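Local structure of arginyl-trna synthetase (Thermus thermophilus, 1IQ0) at residues A[121-133]-A[442-455]. The protein probably catalyses the ATP-dependent joining of L-arginine to tRNA(Arg), releasing AMP and diphosphate. Sequence-based numbering, arbitrary orientation.
Sequences GHLRNIALGDAIA and IRFSMVKTEPKKQI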
# COMPACT_ATOMS: atom_id res chain seq x y z
N GLY A 121 1.43 -0.10 16.06
CA GLY A 121 0.19 0.14 15.35
C GLY A 121 0.41 0.98 14.10
O GLY A 121 -0.31 0.84 13.11
N HIS A 122 1.42 1.84 14.15
CA HIS A 122 1.75 2.73 13.05
C HIS A 122 2.53 2.02 11.94
O HIS A 122 2.63 2.53 10.83
CB HIS A 122 2.57 3.92 13.57
CG HIS A 122 1.84 4.74 14.59
ND1 HIS A 122 2.45 5.25 15.71
CD2 HIS A 122 0.55 5.15 14.64
CE1 HIS A 122 1.58 5.95 16.41
NE2 HIS A 122 0.41 5.91 15.78
N LEU A 123 3.09 0.86 12.27
CA LEU A 123 3.88 0.08 11.32
C LEU A 123 3.09 -0.34 10.09
O LEU A 123 3.50 -0.08 8.96
CB LEU A 123 4.43 -1.18 11.98
CG LEU A 123 5.94 -1.32 12.12
CD1 LEU A 123 6.24 -2.66 12.75
CD2 LEU A 123 6.61 -1.19 10.77
N ARG A 124 1.97 -1.01 10.31
CA ARG A 124 1.14 -1.47 9.21
C ARG A 124 0.67 -0.31 8.33
O ARG A 124 0.66 -0.42 7.10
CB ARG A 124 -0.06 -2.26 9.72
CG ARG A 124 -1.08 -2.53 8.62
CD ARG A 124 -1.36 -3.99 8.37
NE ARG A 124 -2.26 -4.57 9.34
CZ ARG A 124 -3.00 -5.66 9.14
NH1 ARG A 124 -2.95 -6.30 7.98
NH2 ARG A 124 -3.76 -6.14 10.11
N ASN A 125 0.28 0.79 8.96
CA ASN A 125 -0.21 1.97 8.25
C ASN A 125 0.82 2.40 7.22
O ASN A 125 0.52 2.53 6.04
CB ASN A 125 -0.46 3.12 9.25
CG ASN A 125 -1.02 4.37 8.59
OD1 ASN A 125 -2.06 4.90 9.01
ND2 ASN A 125 -0.34 4.86 7.56
N ILE A 126 2.05 2.62 7.69
CA ILE A 126 3.14 3.06 6.84
C ILE A 126 3.46 2.04 5.74
O ILE A 126 3.57 2.39 4.57
CB ILE A 126 4.41 3.31 7.69
CG1 ILE A 126 4.10 4.36 8.76
CG2 ILE A 126 5.56 3.78 6.79
CD1 ILE A 126 5.29 4.75 9.62
N ALA A 127 3.59 0.77 6.13
CA ALA A 127 3.91 -0.29 5.18
C ALA A 127 2.85 -0.42 4.09
O ALA A 127 3.18 -0.49 2.90
CB ALA A 127 4.07 -1.63 5.92
N LEU A 128 1.58 -0.46 4.49
CA LEU A 128 0.45 -0.59 3.57
C LEU A 128 0.34 0.62 2.64
O LEU A 128 0.15 0.47 1.42
CB LEU A 128 -0.85 -0.72 4.35
CG LEU A 128 -1.81 -1.87 4.05
CD1 LEU A 128 -3.09 -1.64 4.85
CD2 LEU A 128 -2.12 -1.96 2.55
N GLY A 129 0.43 1.81 3.22
CA GLY A 129 0.32 3.03 2.44
C GLY A 129 1.43 3.21 1.42
O GLY A 129 1.17 3.54 0.26
N ASP A 130 2.67 3.02 1.86
CA ASP A 130 3.81 3.17 0.98
C ASP A 130 3.74 2.14 -0.16
O ASP A 130 3.99 2.46 -1.32
CB ASP A 130 5.12 2.98 1.76
CG ASP A 130 6.33 3.09 0.88
OD1 ASP A 130 6.59 4.19 0.35
OD2 ASP A 130 7.03 2.07 0.69
N ALA A 131 3.39 0.91 0.19
CA ALA A 131 3.29 -0.16 -0.80
C ALA A 131 2.23 0.14 -1.87
O ALA A 131 2.51 0.02 -3.06
CB ALA A 131 2.99 -1.50 -0.11
N ILE A 132 1.03 0.52 -1.46
CA ILE A 132 0.00 0.80 -2.45
C ILE A 132 0.39 2.02 -3.29
O ILE A 132 0.04 2.09 -4.46
CB ILE A 132 -1.41 1.00 -1.81
CG1 ILE A 132 -2.48 0.94 -2.90
CG2 ILE A 132 -1.50 2.35 -1.10
CD1 ILE A 132 -2.44 -0.32 -3.74
N ALA A 133 1.12 2.97 -2.69
CA ALA A 133 1.56 4.15 -3.43
C ALA A 133 2.54 3.73 -4.52
O ALA A 133 2.44 4.18 -5.66
CB ALA A 133 2.24 5.16 -2.49
N ILE A 442 10.09 -7.03 8.11
CA ILE A 442 9.06 -6.11 8.60
C ILE A 442 8.09 -5.63 7.51
O ILE A 442 6.87 -5.78 7.66
CB ILE A 442 9.74 -4.90 9.30
CG1 ILE A 442 10.46 -5.39 10.56
CG2 ILE A 442 8.69 -3.83 9.65
CD1 ILE A 442 11.32 -4.35 11.23
N ARG A 443 8.62 -5.08 6.42
CA ARG A 443 7.76 -4.60 5.34
C ARG A 443 6.90 -5.71 4.74
O ARG A 443 5.73 -5.48 4.40
CB ARG A 443 8.58 -3.94 4.23
CG ARG A 443 9.19 -2.62 4.63
CD ARG A 443 8.14 -1.61 5.07
NE ARG A 443 7.69 -0.71 4.00
CZ ARG A 443 6.81 -1.03 3.06
NH1 ARG A 443 6.26 -2.24 3.02
NH2 ARG A 443 6.48 -0.12 2.16
N PHE A 444 7.46 -6.91 4.61
CA PHE A 444 6.68 -8.01 4.03
C PHE A 444 5.60 -8.50 4.99
O PHE A 444 4.48 -8.77 4.58
CB PHE A 444 7.58 -9.20 3.65
CG PHE A 444 6.91 -10.18 2.73
CD1 PHE A 444 6.85 -9.95 1.37
CD2 PHE A 444 6.26 -11.30 3.25
CE1 PHE A 444 6.16 -10.81 0.52
CE2 PHE A 444 5.56 -12.17 2.41
CZ PHE A 444 5.51 -11.92 1.04
N SER A 445 5.95 -8.62 6.26
CA SER A 445 4.98 -9.06 7.26
C SER A 445 3.77 -8.11 7.33
O SER A 445 2.62 -8.54 7.36
CB SER A 445 5.65 -9.13 8.64
OG SER A 445 4.69 -9.36 9.66
N MET A 446 4.05 -6.82 7.36
CA MET A 446 2.99 -5.81 7.44
C MET A 446 2.03 -5.78 6.25
O MET A 446 0.92 -5.26 6.37
CB MET A 446 3.62 -4.42 7.62
CG MET A 446 4.27 -4.21 8.98
SD MET A 446 3.05 -4.47 10.30
CE MET A 446 3.45 -6.19 10.77
N VAL A 447 2.43 -6.35 5.12
CA VAL A 447 1.56 -6.29 3.96
C VAL A 447 1.10 -7.62 3.33
O VAL A 447 0.24 -7.62 2.45
CB VAL A 447 2.23 -5.39 2.88
CG1 VAL A 447 3.30 -6.18 2.10
CG2 VAL A 447 1.19 -4.83 1.96
N LYS A 448 1.64 -8.75 3.77
CA LYS A 448 1.21 -10.02 3.18
C LYS A 448 -0.19 -10.47 3.60
O LYS A 448 -0.85 -11.24 2.90
CB LYS A 448 2.21 -11.13 3.52
CG LYS A 448 2.06 -11.68 4.92
CD LYS A 448 2.88 -12.96 5.09
CE LYS A 448 2.71 -13.54 6.49
NZ LYS A 448 3.57 -14.74 6.72
N THR A 449 -0.65 -9.98 4.75
CA THR A 449 -1.96 -10.34 5.29
C THR A 449 -3.05 -9.32 4.96
O THR A 449 -2.85 -8.12 5.16
CB THR A 449 -1.88 -10.48 6.83
OG1 THR A 449 -0.91 -11.49 7.16
CG2 THR A 449 -3.23 -10.85 7.41
N GLU A 450 -4.18 -9.80 4.46
CA GLU A 450 -5.31 -8.93 4.12
C GLU A 450 -5.50 -7.94 5.25
O GLU A 450 -5.50 -8.32 6.42
CB GLU A 450 -6.59 -9.75 3.98
CG GLU A 450 -6.49 -10.95 3.06
CD GLU A 450 -7.80 -11.72 3.00
OE1 GLU A 450 -7.79 -12.85 2.47
OE2 GLU A 450 -8.83 -11.19 3.47
N PRO A 451 -5.69 -6.65 4.92
CA PRO A 451 -5.89 -5.56 5.88
C PRO A 451 -6.97 -5.83 6.94
O PRO A 451 -6.83 -5.43 8.10
CB PRO A 451 -6.26 -4.37 4.98
CG PRO A 451 -5.58 -4.70 3.68
CD PRO A 451 -5.88 -6.17 3.54
N LYS A 452 -8.04 -6.49 6.53
CA LYS A 452 -9.15 -6.81 7.43
C LYS A 452 -8.77 -7.83 8.50
O LYS A 452 -9.47 -7.99 9.50
CB LYS A 452 -10.34 -7.32 6.62
CG LYS A 452 -10.92 -6.27 5.68
CD LYS A 452 -11.15 -6.80 4.26
CE LYS A 452 -9.84 -6.93 3.47
NZ LYS A 452 -8.92 -7.95 4.04
N LYS A 453 -7.67 -8.54 8.28
CA LYS A 453 -7.21 -9.55 9.23
C LYS A 453 -6.14 -8.99 10.14
O LYS A 453 -5.33 -8.16 9.74
CB LYS A 453 -6.67 -10.78 8.50
CG LYS A 453 -7.75 -11.69 7.92
CD LYS A 453 -7.13 -12.86 7.15
CE LYS A 453 -8.10 -14.02 6.98
NZ LYS A 453 -9.37 -13.64 6.31
N GLN A 454 -6.15 -9.46 11.39
CA GLN A 454 -5.19 -9.05 12.41
C GLN A 454 -3.83 -9.71 12.15
O GLN A 454 -3.77 -10.82 11.62
CB GLN A 454 -5.74 -9.47 13.77
CG GLN A 454 -5.27 -8.66 14.95
CD GLN A 454 -6.00 -9.04 16.23
OE1 GLN A 454 -5.86 -10.16 16.73
NE2 GLN A 454 -6.80 -8.12 16.74
N ILE A 455 -2.75 -9.03 12.52
CA ILE A 455 -1.40 -9.58 12.34
C ILE A 455 -0.70 -9.76 13.69
O ILE A 455 -0.85 -8.95 14.59
CB ILE A 455 -0.51 -8.65 11.50
CG1 ILE A 455 -1.06 -8.49 10.08
CG2 ILE A 455 0.91 -9.20 11.43
CD1 ILE A 455 -0.31 -7.47 9.26
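Ala127 and Met446 meet where helix 121-133, which carries the end of the HIGH motif of the class I Rossmann-type catalytic domain, crosses helix 442-448 at -86°, the axes 8.6 Å apart. Ala127 CB presses on Met446 CB at 3.3 Å, a tight contact, and the methionine chain, bent at chi2 and chi3, brings SD alongside Leu123 CB and Arg124 CB. Leu123 CD2 continues the apolar seam, 3.5 Å from Ile442 CG2.

Beyond the second helix the chain turns back through a type I turn, Glu450 to Lys453, into the edge strand that begins at Ile455, and Arg124 reaches into this bend. With CG anti to the backbone N, its chain leaves the helix and bends past Met446 O; Ile455 CD1 covers one guanidinium face. Arg124 NH2 meets Lys453 O at 2.6 Å and almost straight, 174°, in the carbonyl plane and close to the guanidinium plane. Replacing Arg124 by leucine would probably leave Lys453 O without its side-chain donor and Ile455 CD1 without the flat surface it covers.

At the other end, Arg443 lays its guanidinium over Ala127 CA and forms a salt bridge with Asp130, whose carboxylate also pairs with Arg134 and Arg233. The Arg443 NH2 to Asp130 OD2 hydrogen bond is weak, bent to 126° despite its 2.7 Å length.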